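Local coordinates for protein alpha-pyrone synthesis polyketide synthase-like Pks18 (Mycobacterium tuberculosis, PDB 1TED) that probably extends medium- and long-chain aliphatic acyl-CoA starters with malonyl-CoA to make tri- and tetraketide alpha-pyrones, as a homodimeric type III polyketide synthase, at residues Thr31-Glu36 with Tyr188-Pro193; Asn180-Ala185 with Ala229-Gly234; Ile264-Asn269 with Ile273-Ser278. All coordinates share one frame; numbering follows the deposited sequence.

Contact 1 of 3, residues Thr31-Glu36 with Tyr188-Pro193; sequences TVAVIE and YVRAHP
A bend at chi3 (65°) in the otherwise extended aliphatic chain of Arg190 turns its guanidinium back to the carbonyl of Thr31, while Thr31 sets OG1 anti to its own nitrogen (chi1 -171°) and thereby pushes CG2 against the arginine. Arg190 NE donates to Thr31 O over 2.8 Å, and the bond is fairly straight, 160° at the hydrogen. The oxygen lies at the guanidinium edge, in the plane of the group, but the donor comes in above the carbonyl plane. From Arg190 NH2 a second, weak bond reaches the same Thr31 O at 3.4 Å. Nearer the helix backbone, Thr31 CG2 rests on the root of the arginine, 3.6 Å from Arg190 CA. Thr31 OG1 is engaged elsewhere, with Ser236 O of the adjacent strand 226-236, and Arg190 also packs on Ala191 of the second subunit. The contact thus ties the last turn of helix 177-191 to Thr31, where the chain enters strand 32-41. Its chemistry is charge to dipole: a cation is held by a neutral main-chain oxygen, with no carboxylate taking part across this contact.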
loop_
_atom_site.group_PDB
_atom_site.type_symbol
_atom_site.label_atom_id
_atom_site.label_comp_id
_atom_site.label_asym_id
_atom_site.label_seq_id
_atom_site.Cartn_x
_atom_site.Cartn_y
_atom_site.Cartn_z
ATOM N N THR A 31 20.158 0.509 -16.613
ATOM C CA THR A 31 19.514 1.788 -16.869
ATOM C C THR A 31 19.283 2.586 -15.574
ATOM O O THR A 31 19.322 2.033 -14.476
ATOM C CB THR A 31 18.158 1.561 -17.553
ATOM O OG1 THR A 31 17.633 2.815 -17.985
ATOM C CG2 THR A 31 17.167 0.915 -16.586
ATOM N N VAL A 32 19.038 3.886 -15.712
ATOM C CA VAL A 32 18.780 4.734 -14.559
ATOM C C VAL A 32 17.375 5.338 -14.641
ATOM O O VAL A 32 16.947 5.778 -15.711
ATOM C CB VAL A 32 19.803 5.874 -14.478
ATOM C CG1 VAL A 32 19.715 6.536 -13.110
ATOM C CG2 VAL A 32 21.211 5.331 -14.706
ATOM N N ALA A 33 16.660 5.357 -13.518
ATOM C CA ALA A 33 15.307 5.909 -13.488
ATOM C C ALA A 33 15.357 7.430 -13.504
ATOM O O ALA A 33 16.162 8.047 -12.807
ATOM C CB ALA A 33 14.559 5.422 -12.258
ATOM N N VAL A 34 14.482 8.020 -14.309
ATOM C CA VAL A 34 14.406 9.461 -14.470
ATOM C C VAL A 34 12.979 9.993 -14.302
ATOM O O VAL A 34 12.033 9.436 -14.849
ATOM C CB VAL A 34 14.934 9.865 -15.884
ATOM C CG1 VAL A 34 14.652 11.343 -16.178
ATOM C CG2 VAL A 34 16.422 9.573 -15.968
ATOM N N ILE A 35 12.828 11.058 -13.520
ATOM C CA ILE A 35 11.523 11.687 -13.343
ATOM C C ILE A 35 11.425 12.542 -14.598
ATOM O O ILE A 35 12.134 13.528 -14.731
ATOM C CB ILE A 35 11.487 12.609 -12.113
ATOM C CG1 ILE A 35 11.616 11.778 -10.836
ATOM C CG2 ILE A 35 10.202 13.429 -12.119
ATOM C CD1 ILE A 35 11.928 12.618 -9.598
ATOM N N GLU A 36 10.556 12.151 -15.518
ATOM C CA GLU A 36 10.428 12.854 -16.778
ATOM C C GLU A 36 9.287 13.860 -16.796
ATOM O O GLU A 36 9.246 14.758 -17.636
ATOM C CB GLU A 36 10.298 11.809 -17.896
ATOM C CG GLU A 36 11.366 10.740 -17.722
ATOM C CD GLU A 36 11.599 9.866 -18.932
ATOM O OE1 GLU A 36 10.643 9.211 -19.392
ATOM O OE2 GLU A 36 12.758 9.819 -19.412
ATOM N N TYR A 188 10.141 -1.036 -11.355
ATOM C CA TYR A 188 9.315 -1.418 -12.496
ATOM C C TYR A 188 9.925 -0.979 -13.817
ATOM O O TYR A 188 10.119 -1.774 -14.731
ATOM C CB TYR A 188 7.913 -0.814 -12.368
ATOM C CG TYR A 188 7.062 -1.038 -13.599
ATOM C CD1 TYR A 188 6.411 -2.255 -13.817
ATOM C CD2 TYR A 188 6.964 -0.056 -14.582
ATOM C CE1 TYR A 188 5.687 -2.487 -14.989
ATOM C CE2 TYR A 188 6.245 -0.276 -15.752
ATOM C CZ TYR A 188 5.611 -1.488 -15.951
ATOM O OH TYR A 188 4.909 -1.691 -17.111
ATOM N N VAL A 189 10.229 0.307 -13.895
ATOM C CA VAL A 189 10.786 0.911 -15.088
ATOM C C VAL A 189 12.147 0.340 -15.495
ATOM O O VAL A 189 12.426 0.167 -16.681
ATOM C CB VAL A 189 10.837 2.445 -14.882
ATOM C CG1 VAL A 189 12.080 3.029 -15.462
ATOM C CG2 VAL A 189 9.592 3.087 -15.499
ATOM N N ARG A 190 12.991 0.026 -14.519
ATOM C CA ARG A 190 14.303 -0.515 -14.839
ATOM C C ARG A 190 14.199 -1.987 -15.223
ATOM O O ARG A 190 15.055 -2.514 -15.931
ATOM C CB ARG A 190 15.259 -0.304 -13.654
ATOM C CG ARG A 190 15.441 1.193 -13.322
ATOM C CD ARG A 190 16.341 1.444 -12.123
ATOM N NE ARG A 190 17.712 1.020 -12.380
ATOM C CZ ARG A 190 18.274 -0.049 -11.836
ATOM N NH1 ARG A 190 17.581 -0.803 -10.994
ATOM N NH2 ARG A 190 19.519 -0.374 -12.145
ATOM N N ALA A 191 13.139 -2.644 -14.770
ATOM C CA ALA A 191 12.918 -4.049 -15.098
ATOM C C ALA A 191 12.269 -4.153 -16.485
ATOM O O ALA A 191 12.545 -5.090 -17.229
ATOM C CB ALA A 191 12.033 -4.704 -14.045
ATOM N N HIS A 192 11.403 -3.192 -16.811
ATOM C CA HIS A 192 10.732 -3.128 -18.114
ATOM C C HIS A 192 11.024 -1.749 -18.728
ATOM O O HIS A 192 10.180 -0.851 -18.702
ATOM C CB HIS A 192 9.222 -3.307 -17.961
ATOM C CG HIS A 192 8.839 -4.438 -17.060
ATOM N ND1 HIS A 192 8.522 -4.254 -15.730
ATOM C CD2 HIS A 192 8.761 -5.770 -17.284
ATOM C CE1 HIS A 192 8.269 -5.422 -15.175
ATOM N NE2 HIS A 192 8.406 -6.359 -16.096
ATOM N N PRO A 193 12.231 -1.577 -19.288
ATOM C CA PRO A 193 12.785 -0.377 -19.937
ATOM C C PRO A 193 11.923 0.337 -20.990
ATOM O O PRO A 193 12.181 1.494 -21.319
ATOM C CB PRO A 193 14.087 -0.890 -20.558
ATOM C CG PRO A 193 14.455 -2.030 -19.701
ATOM C CD PRO A 193 13.152 -2.716 -19.440
#

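Contact 2 of 3, residues Asn180-Ala185 with Ala229-Gly234; sequences NALGTA and AALVIG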
loop_
_atom_site.group_PDB
_atom_site.type_symbol
_atom_site.label_atom_id
_atom_site.label_comp_id
_atom_site.label_asym_id
_atom_site.label_seq_id
_atom_site.Cartn_x
_atom_site.Cartn_y
_atom_site.Cartn_z
ATOM N N ASN A 180 8.672 5.676 -1.016
ATOM C CA ASN A 180 8.349 4.248 -1.131
ATOM C C ASN A 180 7.678 4.031 -2.485
ATOM O O ASN A 180 7.955 3.053 -3.186
ATOM C CB ASN A 180 7.378 3.805 -0.022
ATOM C CG ASN A 180 7.946 3.999 1.381
ATOM O OD1 ASN A 180 8.755 3.202 1.861
ATOM N ND2 ASN A 180 7.523 5.069 2.042
ATOM N N ALA A 181 6.795 4.962 -2.841
ATOM C CA ALA A 181 6.071 4.903 -4.101
ATOM C C ALA A 181 7.054 5.032 -5.272
ATOM O O ALA A 181 7.052 4.215 -6.199
ATOM C CB ALA A 181 5.020 6.020 -4.148
ATOM N N LEU A 182 7.903 6.056 -5.215
ATOM C CA LEU A 182 8.897 6.295 -6.249
ATOM C C LEU A 182 9.806 5.088 -6.448
ATOM O O LEU A 182 10.163 4.754 -7.579
ATOM C CB LEU A 182 9.750 7.512 -5.891
ATOM C CG LEU A 182 10.874 7.844 -6.870
ATOM C CD1 LEU A 182 10.313 7.965 -8.281
ATOM C CD2 LEU A 182 11.547 9.146 -6.446
ATOM N N GLY A 183 10.183 4.442 -5.348
ATOM C CA GLY A 183 11.051 3.277 -5.438
ATOM C C GLY A 183 10.403 2.137 -6.198
ATOM O O GLY A 183 11.067 1.372 -6.901
ATOM N N THR A 184 9.086 2.034 -6.057
ATOM C CA THR A 184 8.311 1.002 -6.720
ATOM C C THR A 184 8.310 1.257 -8.231
ATOM O O THR A 184 8.482 0.336 -9.032
ATOM C CB THR A 184 6.872 1.004 -6.174
ATOM O OG1 THR A 184 6.918 0.767 -4.759
ATOM C CG2 THR A 184 6.028 -0.073 -6.830
ATOM N N ALA A 185 8.129 2.517 -8.609
ATOM C CA ALA A 185 8.117 2.906 -10.018
ATOM C C ALA A 185 9.508 2.723 -10.602
ATOM O O ALA A 185 9.663 2.392 -11.773
ATOM C CB ALA A 185 7.688 4.374 -10.157
ATOM N N ALA A 229 0.351 15.557 -5.850
ATOM C CA ALA A 229 1.526 15.622 -6.697
ATOM C C ALA A 229 1.654 14.311 -7.453
ATOM O O ALA A 229 1.252 13.256 -6.963
ATOM C CB ALA A 229 2.786 15.879 -5.865
ATOM N N ALA A 230 2.221 14.387 -8.649
ATOM C CA ALA A 230 2.383 13.208 -9.474
ATOM C C ALA A 230 3.732 13.232 -10.179
ATOM O O ALA A 230 4.273 14.296 -10.466
ATOM C CB ALA A 230 1.243 13.132 -10.506
ATOM N N LEU A 231 4.271 12.047 -10.442
ATOM C CA LEU A 231 5.550 11.919 -11.134
ATOM C C LEU A 231 5.372 10.907 -12.259
ATOM O O LEU A 231 4.605 9.959 -12.124
ATOM C CB LEU A 231 6.633 11.386 -10.192
ATOM C CG LEU A 231 6.914 12.109 -8.882
ATOM C CD1 LEU A 231 7.878 11.259 -8.065
ATOM C CD2 LEU A 231 7.497 13.490 -9.155
ATOM N N VAL A 232 6.062 11.122 -13.369
ATOM C CA VAL A 232 6.016 10.180 -14.475
ATOM C C VAL A 232 7.451 9.683 -14.584
ATOM O O VAL A 232 8.361 10.456 -14.856
ATOM C CB VAL A 232 5.580 10.843 -15.804
ATOM C CG1 VAL A 232 5.592 9.805 -16.931
ATOM C CG2 VAL A 232 4.187 11.435 -15.654
ATOM N N ILE A 233 7.635 8.388 -14.353
ATOM C CA ILE A 233 8.953 7.764 -14.370
ATOM C C ILE A 233 9.213 6.924 -15.619
ATOM O O ILE A 233 8.304 6.298 -16.170
ATOM C CB ILE A 233 9.123 6.849 -13.124
ATOM C CG1 ILE A 233 8.583 7.559 -11.880
ATOM C CG2 ILE A 233 10.574 6.461 -12.938
ATOM C CD1 ILE A 233 9.190 8.933 -11.615
ATOM N N GLY A 234 10.469 6.915 -16.048
ATOM C CA GLY A 234 10.864 6.136 -17.203
ATOM C C GLY A 234 12.312 5.713 -17.044
ATOM O O GLY A 234 13.054 6.313 -16.268
#
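Ile233 reaches from strand 226-236 into the angle between Leu182 and Ala185 of helix 177-191, and every atom along its longer branch has a partner. Its CB lies 4.1 Å from Ala185 CB. One bond further out, Ile233 CG1 presses closer on the same methyl, at 3.7 Å from Ala185 CB, and also comes within 4.0 Å of Leu182 CD1. The tip, Ile233 CD1, ends against Leu182 CD1 at 3.6 Å. With chi1 at -43°, CG1 sits beside the backbone nitrogen, and a second bend at chi2 (-55°) folds CD1 across the leucine, so the two side chains meet at about a right angle. Leu182 CD1 is shared: on the strand it also touches Leu231 CD1, 4.1 Å away, two residues before Ile233 on the same face. No hydrogen bond links the segments, and all four touching residues are buried. The axes of the two short segments approach to 9.5 Å and point roughly the same way, crossing at -28°, with Ala185, small and pointing at the strand, letting the helix come near Ile233.

Leu231 is flanked as well by Ile353 of helix 349-361, whereas Val232 turns to the other face of the sheet and meets helix 102-125. A strand with inner helices on one face and an outer helix on the other is the layering of the thiolase fold; helix 177-191, which begins just after Cys175, the probable nucleophile, belongs to its central layer.

Contact 3 of 3, residues Ile264-Asn269 with Ile273-Ser278; sequences IVLGVN and ITCELS. With MYR (myristic acid), chain E.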
loop_
_atom_site.group_PDB
_atom_site.type_symbol
_atom_site.label_atom_id
_atom_site.label_comp_id
_atom_site.label_asym_id
_atom_site.label_seq_id
_atom_site.Cartn_x
_atom_site.Cartn_y
_atom_site.Cartn_z
ATOM N N ILE A 264 6.244 8.531 15.126
ATOM C CA ILE A 264 5.140 8.914 14.245
ATOM C C ILE A 264 4.094 7.808 14.280
ATOM O O ILE A 264 4.314 6.716 13.752
ATOM C CB ILE A 264 5.622 9.113 12.778
ATOM C CG1 ILE A 264 6.647 10.246 12.718
ATOM C CG2 ILE A 264 4.423 9.407 11.860
ATOM C CD1 ILE A 264 7.357 10.387 11.385
ATOM N N VAL A 265 2.962 8.087 14.912
ATOM C CA VAL A 265 1.907 7.101 15.024
ATOM C C VAL A 265 0.669 7.493 14.238
ATOM O O VAL A 265 0.118 8.579 14.414
ATOM C CB VAL A 265 1.533 6.878 16.499
ATOM C CG1 VAL A 265 0.345 5.955 16.611
ATOM C CG2 VAL A 265 2.705 6.282 17.230
ATOM N N LEU A 266 0.236 6.594 13.360
ATOM C CA LEU A 266 -0.948 6.835 12.547
ATOM C C LEU A 266 -2.025 5.847 12.963
ATOM O O LEU A 266 -1.737 4.691 13.258
ATOM C CB LEU A 266 -0.626 6.664 11.058
ATOM C CG LEU A 266 0.537 7.515 10.542
ATOM C CD1 LEU A 266 0.692 7.309 9.029
ATOM C CD2 LEU A 266 0.284 8.978 10.869
ATOM N N GLY A 267 -3.266 6.308 12.993
ATOM C CA GLY A 267 -4.346 5.431 13.395
ATOM C C GLY A 267 -5.673 5.871 12.827
ATOM O O GLY A 267 -5.789 6.965 12.278
ATOM N N VAL A 268 -6.681 5.021 12.961
ATOM C CA VAL A 268 -8.001 5.341 12.457
ATOM C C VAL A 268 -8.981 5.482 13.621
ATOM O O VAL A 268 -9.218 4.520 14.347
ATOM C CB VAL A 268 -8.510 4.222 11.496
ATOM C CG1 VAL A 268 -9.919 4.545 11.022
ATOM C CG2 VAL A 268 -7.563 4.073 10.300
ATOM N N ASN A 269 -9.532 6.678 13.815
ATOM C CA ASN A 269 -10.512 6.881 14.876
ATOM C C ASN A 269 -11.912 6.935 14.275
ATOM O O ASN A 269 -12.082 7.180 13.076
ATOM C CB ASN A 269 -10.268 8.182 15.642
ATOM C CG ASN A 269 -9.031 8.134 16.510
ATOM O OD1 ASN A 269 -8.693 7.094 17.082
ATOM N ND2 ASN A 269 -8.354 9.275 16.629
ATOM N N ILE A 273 -9.109 9.853 10.618
ATOM C CA ILE A 273 -7.747 9.374 10.714
ATOM C C ILE A 273 -6.977 10.429 11.497
ATOM O O ILE A 273 -7.301 11.615 11.438
ATOM C CB ILE A 273 -7.117 9.207 9.322
ATOM C CG1 ILE A 273 -7.834 8.083 8.561
ATOM C CG2 ILE A 273 -5.631 8.913 9.458
ATOM C CD1 ILE A 273 -7.480 8.015 7.101
ATOM N N THR A 274 -5.968 9.993 12.239
ATOM C CA THR A 274 -5.181 10.905 13.036
ATOM C C THR A 274 -3.705 10.523 13.015
ATOM O O THR A 274 -3.343 9.419 12.609
ATOM C CB THR A 274 -5.680 10.905 14.487
ATOM O OG1 THR A 274 -5.088 11.999 15.194
ATOM C CG2 THR A 274 -5.311 9.595 15.173
ATOM N N CYS A 275 -2.861 11.453 13.448
ATOM C CA CYS A 275 -1.422 11.237 13.522
ATOM C C CYS A 275 -0.957 11.726 14.891
ATOM O O CYS A 275 -1.211 12.870 15.265
ATOM C CB CYS A 275 -0.705 12.021 12.425
ATOM S SG CYS A 275 1.106 12.096 12.600
ATOM N N GLU A 276 -0.298 10.856 15.645
ATOM C CA GLU A 276 0.202 11.224 16.968
ATOM C C GLU A 276 1.726 11.304 16.918
ATOM O O GLU A 276 2.401 10.306 16.646
ATOM C CB GLU A 276 -0.245 10.197 18.019
ATOM C CG GLU A 276 -1.763 10.097 18.162
ATOM C CD GLU A 276 -2.204 8.801 18.818
ATOM O OE1 GLU A 276 -1.379 7.860 18.880
ATOM O OE2 GLU A 276 -3.374 8.716 19.256
ATOM N N LEU A 277 2.247 12.507 17.167
ATOM C CA LEU A 277 3.683 12.773 17.151
ATOM C C LEU A 277 4.257 12.853 18.564
ATOM O O LEU A 277 3.637 13.413 19.474
ATOM C CB LEU A 277 3.954 14.080 16.410
ATOM C CG LEU A 277 3.411 14.124 14.980
ATOM C CD1 LEU A 277 3.554 15.520 14.413
ATOM C CD2 LEU A 277 4.152 13.107 14.124
ATOM N N SER A 278 5.444 12.286 18.737
ATOM C CA SER A 278 6.118 12.274 20.025
ATOM C C SER A 278 6.931 13.548 20.268
ATOM O O SER A 278 7.406 14.188 19.323
ATOM C CB SER A 278 7.043 11.060 20.104
ATOM O OG SER A 278 8.022 11.229 21.114
HETATM C C1 MYR E . -7.873 23.561 10.372
HETATM O O1 MYR E . -7.848 24.601 9.718
HETATM O O2 MYR E . -7.692 23.610 11.590
HETATM C C2 MYR E . -8.129 22.219 9.684
HETATM C C3 MYR E . -6.880 21.337 9.722
HETATM C C4 MYR E . -7.122 20.005 9.007
HETATM C C5 MYR E . -5.893 19.098 9.080
HETATM C C6 MYR E . -5.573 18.658 10.511
HETATM C C7 MYR E . -6.618 17.695 11.085
HETATM C C8 MYR E . -6.609 16.339 10.377
HETATM C C9 MYR E . -5.280 15.606 10.574
HETATM C C10 MYR E . -5.241 14.323 9.743
HETATM C C11 MYR E . -3.888 13.621 9.888
HETATM C C12 MYR E . -3.824 12.365 9.017
HETATM C C13 MYR E . -2.441 11.719 9.115
HETATM C C14 MYR E . -2.345 10.483 8.218
HETATM O O HOH W 1 -6.578 9.510 19.014
#
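Residues Ile264-Asn269 and Ile273-Leu277 form an antiparallel beta hairpin, their axes at 159°, with Val265-Glu276 and Gly267-Thr274 as hydrogen-bonded pairs and Leu266-Cys275 as the non-hydrogen-bonded pair between them. Each hydrogen-bonded pair contributes two backbone bonds, from the short Glu276 N to Val265 O at 2.6 Å to Gly267 N to Thr274 O at 3.1 Å.

The face carrying Leu266, Ile273 and Cys275 meets the myristic acid bound in the tunnel. Cys275 makes this contact through CB, 3.7 Å from C13 of the fatty acid, whereas chi1 of 169° turns its SG away from the lipid. On the other strand Leu266 CD2 lies beside the cysteine, 3.6 Å from Cys275 CB. Further along, Ile273 CG2 touches the terminal carbon C14 at 3.8 Å. The hairpin therefore helps to wall the end of the acyl chain with apolar atoms, consistent with an enzyme that takes long aliphatic starters. Farther from the turn, Ile264 CG1 meets Leu277 CD2 on this same face.

The face of Val265, Thr274 and Glu276 is more polar and packs on Arg103 of the second subunit; Leu266 and Val268 touch that subunit too. Val265 CG1 lies against the carboxylate, 3.4 Å from Glu276 OE1. Asn269 passes over Thr274, whose CG2 meets the amide at Asn269 ND2. Asn269 OD1 is hydrogen-bonded to Arg103 NH1 of the second subunit, which also makes a long, weak ion pair with Glu276 OE2. A water links the two strands: it accepts from Asn269 ND2 at 3.0 Å and donates weakly to Glu276 OE2.

Contacts 1 and 2 are neighbours, with centres about 10 Å apart: both draw on helix 177-191, and their strands 32-41 and 226-236 lie next to each other in the large sheet, joined by probable backbone hydrogen bonds such as Glu36 N to Val232 O at 2.9 Å. Contact 3 stands on the opposite side of the chain's centre, its own centre about 25 Å from that of contact 2 and about 34 Å from that of contact 1. Alone among the three it touches the bound myristic acid, and it lies beside the probable active site: the side chains of Ile264 and Cys175 are about 6 Å apart, as are those of Thr274 and His221. All three contacts touch the second subunit.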